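Side-chain contacts in putative cell invasion protein with MAC/Perforin domain (Bacteroides thetaiotaomicron VPI-5482, PDB 3KK7), which is of unknown function but is a putative cell-invasion protein of the membrane-attack complex/perforin (MACPF) family: residues Pro78-Lys83 and Ser347-Glu352; Ala184-Asp189 and Val527-Leu532; Leu191-Leu196 and Thr487-Ile492; Leu408-Pro413 and Tyr499-Tyr504. All coordinates share one frame; numbering follows the deposited sequence.

Interaction 1 of 4, residues Pro78-Lys83 and Ser347-Glu352; sequences PVVNMK and SDFILE
Val79 and Phe349 mark the closest approach of the two backbones, with CA atoms 8.0 Å apart, and no hydrogen bond passes between the segments. Both belong to the MACPF domain: 78-83 runs into helix 82-88, and 347-352 joins strand 343-345 to helix 353-363. The contact is a small apolar patch built on the Phe349 side chain. With Val80 chi1 at -174°, CG2 lies beside the backbone N and reaches one corner of the ring, 3.7 Å from Phe349 CE2 and nearly as close to CD2. The two side chains cross at about a right angle. Val79 adds a looser touch at the base of the Phe349 side chain, its CG1 standing 4.3 Å from Phe349 CB. Helix 177-186 closes in through Leu180 on Phe349 and Ile183 on Val80, while Phe192 packs on Val79, and all three touching residues are buried. Just before helix 82-88, Asn81 N-caps it, its OD1 accepting from Lys84 N.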
loop_
_atom_site.group_PDB
_atom_site.type_symbol
_atom_site.label_atom_id
_atom_site.label_comp_id
_atom_site.label_asym_id
_atom_site.label_seq_id
_atom_site.Cartn_x
_atom_site.Cartn_y
_atom_site.Cartn_z
ATOM N N PRO A 78 5.295 -12.603 0.811
ATOM C CA PRO A 78 6.314 -12.090 -0.100
ATOM C C PRO A 78 5.701 -11.331 -1.257
ATOM O O PRO A 78 4.717 -11.789 -1.828
ATOM C CB PRO A 78 7.032 -13.348 -0.628
ATOM C CG PRO A 78 6.439 -14.524 0.048
ATOM C CD PRO A 78 5.389 -14.056 1.043
ATOM N N VAL A 79 6.286 -10.178 -1.580
ATOM C CA VAL A 79 5.960 -9.448 -2.799
ATOM C C VAL A 79 7.068 -9.703 -3.837
ATOM O O VAL A 79 6.793 -10.087 -4.988
ATOM C CB VAL A 79 5.798 -7.967 -2.516
ATOM C CG1 VAL A 79 5.678 -7.206 -3.789
ATOM C CG2 VAL A 79 4.592 -7.770 -1.619
ATOM N N VAL A 80 8.315 -9.533 -3.415
ATOM C CA VAL A 80 9.434 -9.884 -4.274
ATOM C C VAL A 80 9.774 -11.344 -4.066
ATOM O O VAL A 80 9.861 -11.803 -2.926
ATOM C CB VAL A 80 10.682 -9.022 -4.004
ATOM C CG1 VAL A 80 11.749 -9.349 -5.027
ATOM C CG2 VAL A 80 10.341 -7.529 -4.071
ATOM N N ASN A 81 9.921 -12.085 -5.170
ATOM C CA ASN A 81 10.507 -13.431 -5.109
ATOM C C ASN A 81 12.036 -13.312 -4.959
ATOM O O ASN A 81 12.765 -13.350 -5.954
ATOM C CB ASN A 81 10.142 -14.253 -6.346
ATOM C CG ASN A 81 10.656 -15.698 -6.275
ATOM O OD1 ASN A 81 11.509 -16.012 -5.471
ATOM N ND2 ASN A 81 10.127 -16.566 -7.118
HETATM N N MSE A 82 12.491 -13.175 -3.703
HETATM C CA MSE A 82 13.897 -12.980 -3.346
HETATM C C MSE A 82 14.821 -14.109 -3.761
HETATM O O MSE A 82 15.930 -13.863 -4.197
HETATM C CB MSE A 82 14.035 -12.783 -1.836
HETATM C CG MSE A 82 13.448 -11.489 -1.339
HETATM SE SE MSE A 82 14.308 -9.866 -2.066
HETATM C CE MSE A 82 16.066 -10.220 -1.334
ATOM N N LYS A 83 14.385 -15.343 -3.596
ATOM C CA LYS A 83 15.208 -16.462 -3.982
ATOM C C LYS A 83 15.481 -16.366 -5.489
ATOM O O LYS A 83 16.619 -16.507 -5.926
ATOM C CB LYS A 83 14.557 -17.793 -3.607
ATOM C CG LYS A 83 15.214 -19.048 -4.250
ATOM C CD LYS A 83 14.531 -20.350 -3.800
ATOM C CE LYS A 83 15.357 -21.603 -4.142
ATOM N NZ LYS A 83 15.288 -21.992 -5.581
ATOM N N SER A 347 3.081 0.318 -4.879
ATOM C CA SER A 347 3.045 0.877 -6.244
ATOM C C SER A 347 4.411 0.932 -6.915
ATOM O O SER A 347 4.497 0.893 -8.144
ATOM C CB SER A 347 2.380 2.247 -6.281
ATOM O OG SER A 347 3.014 3.137 -5.416
ATOM N N ASP A 348 5.478 1.004 -6.129
ATOM C CA ASP A 348 6.829 0.918 -6.699
ATOM C C ASP A 348 7.194 -0.447 -7.242
ATOM O O ASP A 348 8.153 -0.544 -7.976
ATOM C CB ASP A 348 7.889 1.374 -5.692
ATOM C CG ASP A 348 8.035 2.886 -5.661
ATOM O OD1 ASP A 348 7.587 3.547 -6.630
ATOM O OD2 ASP A 348 8.600 3.421 -4.674
ATOM N N PHE A 349 6.431 -1.488 -6.908
ATOM C CA PHE A 349 6.738 -2.857 -7.338
ATOM C C PHE A 349 5.872 -3.425 -8.453
ATOM O O PHE A 349 5.927 -4.616 -8.719
ATOM C CB PHE A 349 6.726 -3.776 -6.110
ATOM C CG PHE A 349 7.845 -3.472 -5.188
ATOM C CD1 PHE A 349 7.774 -2.392 -4.347
ATOM C CD2 PHE A 349 9.012 -4.199 -5.240
ATOM C CE1 PHE A 349 8.824 -2.071 -3.555
ATOM C CE2 PHE A 349 10.082 -3.865 -4.446
ATOM C CZ PHE A 349 9.993 -2.811 -3.604
ATOM N N ILE A 350 5.099 -2.566 -9.117
ATOM C CA ILE A 350 4.208 -2.977 -10.204
ATOM C C ILE A 350 4.350 -2.028 -11.369
ATOM O O ILE A 350 4.726 -0.872 -11.189
ATOM C CB ILE A 350 2.731 -3.092 -9.736
ATOM C CG1 ILE A 350 2.228 -1.800 -9.113
ATOM C CG2 ILE A 350 2.570 -4.191 -8.705
ATOM C CD1 ILE A 350 0.825 -1.919 -8.616
ATOM N N LEU A 351 4.085 -2.533 -12.567
ATOM C CA LEU A 351 4.272 -1.759 -13.792
ATOM C C LEU A 351 3.032 -0.996 -14.240
ATOM O O LEU A 351 3.145 0.007 -14.959
ATOM C CB LEU A 351 4.663 -2.694 -14.935
ATOM C CG LEU A 351 5.944 -3.462 -14.799
ATOM C CD1 LEU A 351 6.039 -4.396 -15.965
ATOM C CD2 LEU A 351 7.093 -2.476 -14.777
ATOM N N GLU A 352 1.865 -1.482 -13.829
ATOM C CA GLU A 352 0.585 -1.021 -14.334
ATOM C C GLU A 352 0.214 0.355 -13.776
ATOM O O GLU A 352 -0.086 0.505 -12.584
ATOM C CB GLU A 352 -0.524 -2.042 -13.973
ATOM C CG GLU A 352 -0.336 -3.459 -14.562
ATOM C CD GLU A 352 0.633 -4.380 -13.792
ATOM O OE1 GLU A 352 1.187 -4.008 -12.728
ATOM O OE2 GLU A 352 0.850 -5.506 -14.276
#

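Interaction 2 of 4, residues Ala184-Asp189 and Val527-Leu532; sequences AADYLD and VTMTTL. With EDO (1,2-ethanediol), chain E.
Asp186 OD1 accepts two amide N-H groups, from Asn486 ND2 and Asn484 ND2, which fixes the carboxylate. Its other oxygen, OD2, lies across the root of Met529, a selenomethionine, 3.5 Å from CG. Met529 leaves its backbone with CG beside the N, then bends at both chi2 (-53°) and chi3 (-71°). This hooked shape brings the terminal CE back to Ala185, 3.8 Å from Ala185 CB and a similar distance from Ala185 O. The CB atoms of Ala185 and Met529 also meet at 3.8 Å. Here helix 177-186 of the MACPF domain abuts the first turn of helix 529-535 in the D3 domain, with CA atoms of Ala185 and Met529 6.3 Å apart. Tyr491, Phe482 and Leu351 also pack on Met529. Tyr187 OH lies doubtfully close to O1 of a 1,2-ethanediol, probably from the crystallisation liquor. Thr528 N-caps the D3 helix: its OG1 accepts from Thr531 N at 3.3 Å, with an N-H...O angle of 159°, and is also the acceptor for Thr531 OG1, 3.1 Å away.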
loop_
_atom_site.group_PDB
_atom_site.type_symbol
_atom_site.label_atom_id
_atom_site.label_comp_id
_atom_site.label_asym_id
_atom_site.label_seq_id
_atom_site.Cartn_x
_atom_site.Cartn_y
_atom_site.Cartn_z
ATOM N N ALA A 184 9.674 -5.532 -10.739
ATOM C CA ALA A 184 8.246 -5.466 -11.111
ATOM C C ALA A 184 7.940 -6.341 -12.330
ATOM O O ALA A 184 7.008 -7.172 -12.302
ATOM C CB ALA A 184 7.802 -4.015 -11.354
ATOM N N ALA A 185 8.760 -6.169 -13.364
ATOM C CA ALA A 185 8.677 -6.907 -14.636
ATOM C C ALA A 185 8.780 -8.431 -14.536
ATOM O O ALA A 185 8.038 -9.150 -15.236
ATOM C CB ALA A 185 9.802 -6.383 -15.600
ATOM N N ASP A 186 9.692 -8.914 -13.691
ATOM C CA ASP A 186 10.096 -10.327 -13.722
ATOM C C ASP A 186 10.280 -11.069 -12.386
ATOM O O ASP A 186 10.350 -12.265 -12.397
ATOM C CB ASP A 186 11.408 -10.431 -14.520
ATOM C CG ASP A 186 11.189 -10.450 -16.035
ATOM O OD1 ASP A 186 10.626 -11.449 -16.522
ATOM O OD2 ASP A 186 11.591 -9.499 -16.747
ATOM N N TYR A 187 10.331 -10.388 -11.242
ATOM C CA TYR A 187 10.682 -11.049 -9.986
ATOM C C TYR A 187 9.625 -10.989 -8.861
ATOM O O TYR A 187 9.937 -11.215 -7.678
ATOM C CB TYR A 187 12.042 -10.521 -9.521
ATOM C CG TYR A 187 13.117 -10.883 -10.517
ATOM C CD1 TYR A 187 13.724 -12.142 -10.484
ATOM C CD2 TYR A 187 13.476 -10.008 -11.542
ATOM C CE1 TYR A 187 14.661 -12.521 -11.414
ATOM C CE2 TYR A 187 14.432 -10.388 -12.485
ATOM C CZ TYR A 187 15.022 -11.652 -12.401
ATOM O OH TYR A 187 15.996 -12.030 -13.295
ATOM N N LEU A 188 8.369 -10.745 -9.232
ATOM C CA LEU A 188 7.296 -10.742 -8.261
ATOM C C LEU A 188 6.867 -12.161 -7.877
ATOM O O LEU A 188 6.912 -13.092 -8.676
ATOM C CB LEU A 188 6.097 -9.941 -8.768
ATOM C CG LEU A 188 6.343 -8.447 -9.005
ATOM C CD1 LEU A 188 5.093 -7.834 -9.699
ATOM C CD2 LEU A 188 6.705 -7.725 -7.675
ATOM N N ASP A 189 6.476 -12.313 -6.614
ATOM C CA ASP A 189 5.986 -13.574 -6.114
ATOM C C ASP A 189 4.706 -13.891 -6.882
ATOM O O ASP A 189 3.880 -12.990 -7.116
ATOM C CB ASP A 189 5.738 -13.452 -4.610
ATOM C CG ASP A 189 4.956 -14.609 -4.051
ATOM O OD1 ASP A 189 5.580 -15.572 -3.598
ATOM O OD2 ASP A 189 3.712 -14.551 -4.103
ATOM N N VAL A 527 8.584 -8.397 -27.234
ATOM C CA VAL A 527 9.426 -7.233 -27.021
ATOM C C VAL A 527 9.949 -7.444 -25.608
ATOM O O VAL A 527 9.329 -8.170 -24.833
ATOM C CB VAL A 527 8.639 -5.935 -27.200
ATOM C CG1 VAL A 527 9.380 -4.765 -26.622
ATOM C CG2 VAL A 527 8.372 -5.714 -28.691
ATOM N N THR A 528 11.117 -6.897 -25.297
ATOM C CA THR A 528 11.723 -7.118 -23.990
ATOM C C THR A 528 10.944 -6.314 -22.954
ATOM O O THR A 528 10.313 -5.291 -23.284
ATOM C CB THR A 528 13.190 -6.679 -23.945
ATOM O OG1 THR A 528 13.261 -5.261 -24.137
ATOM C CG2 THR A 528 14.016 -7.414 -25.005
HETATM N N MSE A 529 10.985 -6.774 -21.704
HETATM C CA MSE A 529 10.261 -6.094 -20.661
HETATM C C MSE A 529 10.740 -4.660 -20.520
HETATM O O MSE A 529 9.931 -3.749 -20.319
HETATM C CB MSE A 529 10.381 -6.829 -19.324
HETATM C CG MSE A 529 9.585 -8.126 -19.252
HETATM SE SE MSE A 529 7.689 -7.964 -19.703
HETATM C CE MSE A 529 7.050 -7.001 -18.140
ATOM N N THR A 530 12.044 -4.445 -20.662
ATOM C CA THR A 530 12.602 -3.126 -20.388
ATOM C C THR A 530 12.080 -2.170 -21.447
ATOM O O THR A 530 11.702 -1.056 -21.119
ATOM C CB THR A 530 14.168 -3.116 -20.269
ATOM O OG1 THR A 530 14.752 -3.294 -21.554
ATOM C CG2 THR A 530 14.705 -4.221 -19.359
ATOM N N THR A 531 11.996 -2.626 -22.702
ATOM C CA THR A 531 11.404 -1.826 -23.788
ATOM C C THR A 531 9.951 -1.505 -23.464
ATOM O O THR A 531 9.500 -0.363 -23.599
ATOM C CB THR A 531 11.501 -2.547 -25.164
ATOM O OG1 THR A 531 12.861 -2.523 -25.610
ATOM C CG2 THR A 531 10.591 -1.893 -26.236
ATOM N N LEU A 532 9.217 -2.497 -22.998
ATOM C CA LEU A 532 7.817 -2.278 -22.684
ATOM C C LEU A 532 7.645 -1.170 -21.650
ATOM O O LEU A 532 6.977 -0.171 -21.898
ATOM C CB LEU A 532 7.179 -3.573 -22.189
ATOM C CG LEU A 532 5.662 -3.649 -22.335
ATOM C CD1 LEU A 532 5.279 -3.478 -23.834
ATOM C CD2 LEU A 532 5.146 -4.982 -21.737
HETATM C C1 EDO E . 15.514 -10.304 -16.281
HETATM O O1 EDO E . 16.362 -10.408 -15.131
HETATM C C2 EDO E . 15.698 -8.936 -16.925
HETATM O O2 EDO E . 16.885 -8.900 -17.733
#

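Interaction 3 of 4, residues Leu191-Leu196 and Thr487-Ile492; sequences LFVDAL and TNIWYI
Val193 and Ile489 face each other from a helix and a strand, each with its CB directed at the opposing segment. Chi1 of 174° sets Val193 CG1 opposite the backbone N, and it is this methyl that does the touching. Val193 CG1 meets Ile489 CD1 at 4.3 Å. The same Val193 CG1 sits 4.2 Å from the carbonyl oxygen Thr487 O. The isoleucine makes its approach with the far end of its chain: chi2 of 175° keeps CG1 and CD1 extended, so that the methyl at the tip, rather than the branch, points into the contact. The branch methyl has a different task. Ile489 CG2 lies over one face of the Tyr491 ring, 3.5 Å above its plane and offset toward the rim, linking the two side chains on the same side of the strand. Trp490, between them in sequence, packs elsewhere, on Lys481 as a cation-pi pair and on the ring of Tyr503.

Just before the strand, Asn488 takes a left-handed backbone conformation (phi 60°), and Ile489 N makes a weak bond to Thr487 OG1. Tyr504 also lies against Val193, so the helix residue meets two neighbouring strands. The result is an apolar helix-on-sheet contact, in which helix 190-198 of the MACPF domain packs at the end of the beta hairpin formed by strands 480-484 and 489-494 of the D3 domain.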
loop_
_atom_site.group_PDB
_atom_site.type_symbol
_atom_site.label_atom_id
_atom_site.label_comp_id
_atom_site.label_asym_id
_atom_site.label_seq_id
_atom_site.Cartn_x
_atom_site.Cartn_y
_atom_site.Cartn_z
ATOM N N LEU A 191 1.997 -15.446 -6.001
ATOM C CA LEU A 191 0.739 -15.249 -5.276
ATOM C C LEU A 191 0.432 -13.753 -5.148
ATOM O O LEU A 191 -0.720 -13.346 -5.099
ATOM C CB LEU A 191 0.755 -15.958 -3.915
ATOM C CG LEU A 191 0.967 -17.493 -3.959
ATOM C CD1 LEU A 191 0.831 -18.076 -2.531
ATOM C CD2 LEU A 191 0.011 -18.206 -4.958
ATOM N N PHE A 192 1.460 -12.919 -5.113
ATOM C CA PHE A 192 1.230 -11.482 -5.217
ATOM C C PHE A 192 0.693 -11.085 -6.615
ATOM O O PHE A 192 -0.200 -10.243 -6.714
ATOM C CB PHE A 192 2.500 -10.713 -4.880
ATOM C CG PHE A 192 2.388 -9.249 -5.098
ATOM C CD1 PHE A 192 1.698 -8.466 -4.204
ATOM C CD2 PHE A 192 2.973 -8.650 -6.206
ATOM C CE1 PHE A 192 1.584 -7.072 -4.422
ATOM C CE2 PHE A 192 2.886 -7.294 -6.415
ATOM C CZ PHE A 192 2.188 -6.500 -5.532
ATOM N N VAL A 193 1.245 -11.675 -7.677
ATOM C CA VAL A 193 0.693 -11.482 -9.018
ATOM C C VAL A 193 -0.750 -11.931 -9.037
ATOM O O VAL A 193 -1.588 -11.247 -9.588
ATOM C CB VAL A 193 1.459 -12.233 -10.103
ATOM C CG1 VAL A 193 0.735 -12.104 -11.447
ATOM C CG2 VAL A 193 2.901 -11.702 -10.178
ATOM N N ASP A 194 -1.048 -13.052 -8.398
ATOM C CA ASP A 194 -2.428 -13.499 -8.278
ATOM C C ASP A 194 -3.340 -12.430 -7.691
ATOM O O ASP A 194 -4.410 -12.187 -8.220
ATOM C CB ASP A 194 -2.535 -14.755 -7.412
ATOM C CG ASP A 194 -3.970 -15.266 -7.298
ATOM O OD1 ASP A 194 -4.451 -15.895 -8.256
ATOM O OD2 ASP A 194 -4.614 -15.041 -6.252
ATOM N N ALA A 195 -2.917 -11.816 -6.592
ATOM C CA ALA A 195 -3.753 -10.844 -5.877
ATOM C C ALA A 195 -3.919 -9.601 -6.720
ATOM O O ALA A 195 -4.988 -8.994 -6.745
ATOM C CB ALA A 195 -3.164 -10.519 -4.543
ATOM N N LEU A 196 -2.879 -9.281 -7.479
ATOM C CA LEU A 196 -2.865 -8.103 -8.348
ATOM C C LEU A 196 -3.935 -8.177 -9.426
ATOM O O LEU A 196 -4.601 -7.190 -9.690
ATOM C CB LEU A 196 -1.486 -7.955 -9.002
ATOM C CG LEU A 196 -0.991 -6.565 -9.414
ATOM C CD1 LEU A 196 -0.880 -5.627 -8.181
ATOM C CD2 LEU A 196 0.376 -6.695 -10.155
ATOM N N THR A 487 6.174 -14.551 -15.248
ATOM C CA THR A 487 5.031 -14.067 -14.496
ATOM C C THR A 487 3.687 -14.512 -15.065
ATOM O O THR A 487 2.681 -14.373 -14.401
ATOM C CB THR A 487 5.064 -12.549 -14.478
ATOM O OG1 THR A 487 4.868 -12.067 -15.811
ATOM C CG2 THR A 487 6.394 -12.057 -13.986
ATOM N N ASN A 488 3.685 -15.035 -16.291
ATOM C CA ASN A 488 2.468 -15.431 -17.005
ATOM C C ASN A 488 1.484 -14.296 -17.246
ATOM O O ASN A 488 0.282 -14.481 -17.211
ATOM C CB ASN A 488 1.808 -16.662 -16.356
ATOM C CG ASN A 488 2.492 -17.970 -16.786
ATOM O OD1 ASN A 488 2.655 -18.215 -17.987
ATOM N ND2 ASN A 488 2.901 -18.799 -15.821
ATOM N N ILE A 489 2.014 -13.118 -17.524
ATOM C CA ILE A 489 1.186 -11.978 -17.875
ATOM C C ILE A 489 1.244 -11.807 -19.381
ATOM O O ILE A 489 2.309 -11.956 -20.001
ATOM C CB ILE A 489 1.646 -10.688 -17.165
ATOM C CG1 ILE A 489 1.568 -10.896 -15.641
ATOM C CG2 ILE A 489 0.800 -9.503 -17.605
ATOM C CD1 ILE A 489 2.089 -9.755 -14.826
ATOM N N TRP A 490 0.082 -11.547 -19.969
ATOM C CA TRP A 490 -0.007 -11.198 -21.370
ATOM C C TRP A 490 0.118 -9.696 -21.436
ATOM O O TRP A 490 -0.468 -8.992 -20.618
ATOM C CB TRP A 490 -1.341 -11.625 -21.972
ATOM C CG TRP A 490 -1.390 -13.057 -22.414
ATOM C CD1 TRP A 490 -2.061 -14.070 -21.806
ATOM C CD2 TRP A 490 -0.766 -13.627 -23.573
ATOM N NE1 TRP A 490 -1.889 -15.239 -22.502
ATOM C CE2 TRP A 490 -1.098 -15.002 -23.591
ATOM C CE3 TRP A 490 0.029 -13.114 -24.604
ATOM C CZ2 TRP A 490 -0.649 -15.880 -24.590
ATOM C CZ3 TRP A 490 0.475 -13.993 -25.610
ATOM C CH2 TRP A 490 0.135 -15.355 -25.588
ATOM N N TYR A 491 0.924 -9.218 -22.374
ATOM C CA TYR A 491 1.057 -7.792 -22.632
ATOM C C TYR A 491 0.671 -7.587 -24.091
ATOM O O TYR A 491 1.345 -8.102 -25.004
ATOM C CB TYR A 491 2.478 -7.305 -22.366
ATOM C CG TYR A 491 2.898 -7.392 -20.937
ATOM C CD1 TYR A 491 2.587 -6.376 -20.051
ATOM C CD2 TYR A 491 3.604 -8.483 -20.456
ATOM C CE1 TYR A 491 2.966 -6.434 -18.705
ATOM C CE2 TYR A 491 3.988 -8.547 -19.107
ATOM C CZ TYR A 491 3.656 -7.513 -18.248
ATOM O OH TYR A 491 4.006 -7.533 -16.926
ATOM N N ILE A 492 -0.459 -6.899 -24.278
ATOM C CA ILE A 492 -0.979 -6.540 -25.592
ATOM C C ILE A 492 -0.634 -5.072 -25.808
ATOM O O ILE A 492 -1.045 -4.212 -25.034
ATOM C CB ILE A 492 -2.486 -6.790 -25.689
ATOM C CG1 ILE A 492 -2.770 -8.224 -25.234
ATOM C CG2 ILE A 492 -2.973 -6.581 -27.102
ATOM C CD1 ILE A 492 -4.161 -8.748 -25.582
#

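Interaction 4 of 4, residues Leu408-Pro413 and Tyr499-Tyr504; sequences LIFSNP and YCFAYY
Phe410 and Phe501 both leave their strands with CG beside the backbone N and opposite the carbonyl carbon, chi1 being -64° and -54°. Their second torsions differ: at chi2 of 4° the Phe410 ring plane nearly contains its own CA, whereas the ring of Phe501 is swung further round. The two side chains come together obliquely through their far carbons, Phe410 CZ lying 4.2 Å from Phe501 CZ. Leu408 supplies the second touch. Its CB is directed at the opposing strand, and its CD1 reaches Phe501 CE1 at 4.4 Å, so the Phe501 ring is met by two residues spaced two apart on strand 407-411, Leu408 and Phe410.

The backbones stay well apart, with CA atoms of Leu408 and Phe501 separated by 10.5 Å and those of Phe410 and Tyr499 by 10.8 Å. Ile471, on strand 468-472, the parallel neighbour of 407-411, packs against both Tyr499 and Phe501, and Tyr499 OH accepts a hydrogen bond from Asp475 N. Such a spacing, bridged by side chains alone, is that of two beta sheets packed against each other: strand 407-411 belongs to the D2 sheet and strand 499-504 to the sheet of the D3 domain.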
loop_
_atom_site.group_PDB
_atom_site.type_symbol
_atom_site.label_atom_id
_atom_site.label_comp_id
_atom_site.label_asym_id
_atom_site.label_seq_id
_atom_site.Cartn_x
_atom_site.Cartn_y
_atom_site.Cartn_z
ATOM N N LEU A 408 -10.498 4.359 -18.686
ATOM C CA LEU A 408 -9.503 4.513 -19.738
ATOM C C LEU A 408 -10.161 5.217 -20.929
ATOM O O LEU A 408 -10.788 4.590 -21.790
ATOM C CB LEU A 408 -8.896 3.149 -20.121
ATOM C CG LEU A 408 -8.463 2.245 -18.944
ATOM C CD1 LEU A 408 -7.861 0.915 -19.425
ATOM C CD2 LEU A 408 -7.481 2.989 -18.066
ATOM N N ILE A 409 -10.020 6.539 -20.939
ATOM C CA ILE A 409 -10.537 7.402 -21.995
ATOM C C ILE A 409 -9.713 7.181 -23.255
ATOM O O ILE A 409 -8.511 7.368 -23.223
ATOM C CB ILE A 409 -10.388 8.906 -21.613
ATOM C CG1 ILE A 409 -10.971 9.214 -20.235
ATOM C CG2 ILE A 409 -11.078 9.793 -22.620
ATOM C CD1 ILE A 409 -10.562 10.586 -19.709
ATOM N N PHE A 410 -10.365 6.774 -24.347
ATOM C CA PHE A 410 -9.718 6.638 -25.675
ATOM C C PHE A 410 -9.849 7.979 -26.406
ATOM O O PHE A 410 -10.787 8.209 -27.174
ATOM C CB PHE A 410 -10.404 5.571 -26.513
ATOM C CG PHE A 410 -10.311 4.171 -25.963
ATOM C CD1 PHE A 410 -9.731 3.882 -24.751
ATOM C CD2 PHE A 410 -10.865 3.127 -26.674
ATOM C CE1 PHE A 410 -9.681 2.564 -24.284
ATOM C CE2 PHE A 410 -10.813 1.818 -26.209
ATOM C CZ PHE A 410 -10.222 1.542 -25.018
ATOM N N SER A 411 -8.898 8.864 -26.161
ATOM C CA SER A 411 -8.981 10.237 -26.649
ATOM C C SER A 411 -8.506 10.391 -28.067
ATOM O O SER A 411 -7.755 9.551 -28.569
ATOM C CB SER A 411 -8.167 11.157 -25.746
ATOM O OG SER A 411 -7.165 10.411 -25.074
ATOM N N ASN A 412 -8.964 11.479 -28.699
ATOM C CA ASN A 412 -8.546 11.893 -30.047
ATOM C C ASN A 412 -7.738 13.181 -29.886
ATOM O O ASN A 412 -8.311 14.266 -29.750
ATOM C CB ASN A 412 -9.763 12.129 -30.974
ATOM C CG ASN A 412 -10.740 10.913 -31.021
ATOM O OD1 ASN A 412 -10.703 10.020 -30.150
ATOM N ND2 ASN A 412 -11.629 10.893 -32.042
ATOM N N PRO A 413 -6.397 13.073 -29.881
ATOM C CA PRO A 413 -5.599 14.255 -29.556
ATOM C C PRO A 413 -5.749 15.378 -30.591
ATOM O O PRO A 413 -5.469 16.535 -30.276
ATOM C CB PRO A 413 -4.171 13.704 -29.490
ATOM C CG PRO A 413 -4.176 12.521 -30.389
ATOM C CD PRO A 413 -5.555 11.933 -30.290
ATOM N N TYR A 499 0.761 2.348 -26.252
ATOM C CA TYR A 499 -0.041 1.950 -25.107
ATOM C C TYR A 499 -0.117 0.439 -25.079
ATOM O O TYR A 499 0.168 -0.220 -26.082
ATOM C CB TYR A 499 -1.436 2.605 -25.136
ATOM C CG TYR A 499 -2.342 2.111 -26.220
ATOM C CD1 TYR A 499 -3.065 0.933 -26.056
ATOM C CD2 TYR A 499 -2.500 2.827 -27.415
ATOM C CE1 TYR A 499 -3.900 0.459 -27.055
ATOM C CE2 TYR A 499 -3.358 2.357 -28.421
ATOM C CZ TYR A 499 -4.045 1.167 -28.226
ATOM O OH TYR A 499 -4.895 0.674 -29.172
ATOM N N CYS A 500 -0.503 -0.092 -23.918
ATOM C CA CYS A 500 -0.505 -1.506 -23.687
ATOM C C CYS A 500 -1.483 -1.943 -22.579
ATOM O O CYS A 500 -1.484 -1.378 -21.475
ATOM C CB CYS A 500 0.916 -1.937 -23.331
ATOM S SG CYS A 500 1.050 -3.596 -22.616
ATOM N N PHE A 501 -2.301 -2.959 -22.885
ATOM C CA PHE A 501 -3.192 -3.574 -21.910
ATOM C C PHE A 501 -2.561 -4.871 -21.456
ATOM O O PHE A 501 -2.188 -5.707 -22.292
ATOM C CB PHE A 501 -4.591 -3.870 -22.474
ATOM C CG PHE A 501 -5.292 -2.682 -23.092
ATOM C CD1 PHE A 501 -5.202 -1.419 -22.543
ATOM C CD2 PHE A 501 -6.082 -2.848 -24.228
ATOM C CE1 PHE A 501 -5.872 -0.320 -23.125
ATOM C CE2 PHE A 501 -6.749 -1.753 -24.834
ATOM C CZ PHE A 501 -6.642 -0.495 -24.270
ATOM N N ALA A 502 -2.453 -5.053 -20.134
ATOM C CA ALA A 502 -1.893 -6.290 -19.551
ATOM C C ALA A 502 -2.949 -7.118 -18.791
ATOM O O ALA A 502 -3.949 -6.582 -18.341
ATOM C CB ALA A 502 -0.708 -5.949 -18.621
ATOM N N TYR A 503 -2.718 -8.421 -18.654
ATOM C CA TYR A 503 -3.571 -9.284 -17.808
ATOM C C TYR A 503 -2.903 -10.635 -17.547
ATOM O O TYR A 503 -2.240 -11.174 -18.438
ATOM C CB TYR A 503 -5.004 -9.487 -18.383
ATOM C CG TYR A 503 -5.136 -10.183 -19.745
ATOM C CD1 TYR A 503 -5.305 -9.455 -20.917
ATOM C CD2 TYR A 503 -5.147 -11.578 -19.849
ATOM C CE1 TYR A 503 -5.438 -10.108 -22.171
ATOM C CE2 TYR A 503 -5.274 -12.230 -21.076
ATOM C CZ TYR A 503 -5.420 -11.495 -22.227
ATOM O OH TYR A 503 -5.547 -12.150 -23.435
ATOM N N TYR A 504 -3.073 -11.163 -16.330
ATOM C CA TYR A 504 -2.624 -12.522 -16.001
ATOM C C TYR A 504 -3.345 -13.544 -16.890
ATOM O O TYR A 504 -4.488 -13.329 -17.265
ATOM C CB TYR A 504 -2.848 -12.837 -14.521
ATOM C CG TYR A 504 -2.425 -14.243 -14.171
ATOM C CD1 TYR A 504 -1.082 -14.561 -13.945
ATOM C CD2 TYR A 504 -3.365 -15.283 -14.129
ATOM C CE1 TYR A 504 -0.694 -15.879 -13.666
ATOM C CE2 TYR A 504 -2.985 -16.602 -13.849
ATOM C CZ TYR A 504 -1.661 -16.886 -13.623
ATOM O OH TYR A 504 -1.320 -18.184 -13.352
#

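Overall arrangement
From the N terminus, interaction 1 opens at 78-83 and closes at 347-352, a loop wholly inside the MACPF domain. Interactions 2 and 3 open within it, at 184-189 and 191-196, but close beyond it in the D3 domain, so both cross interaction 1. Interaction 4 opens at 408-413, after interaction 1 has closed. Interaction 3 then closes at 487-492, crossing interaction 4, which ends at 499-504; both nest inside interaction 2, completed at 527-532. Backbone bonds join 78-83 to 184-189, and strand 489-494 to strand 499-504. Interaction 1 holds parts of the MACPF domain together; interactions 2 and 3 fasten D3 to MACPF helices, and interaction 4 joins D3 to the D2 sheet.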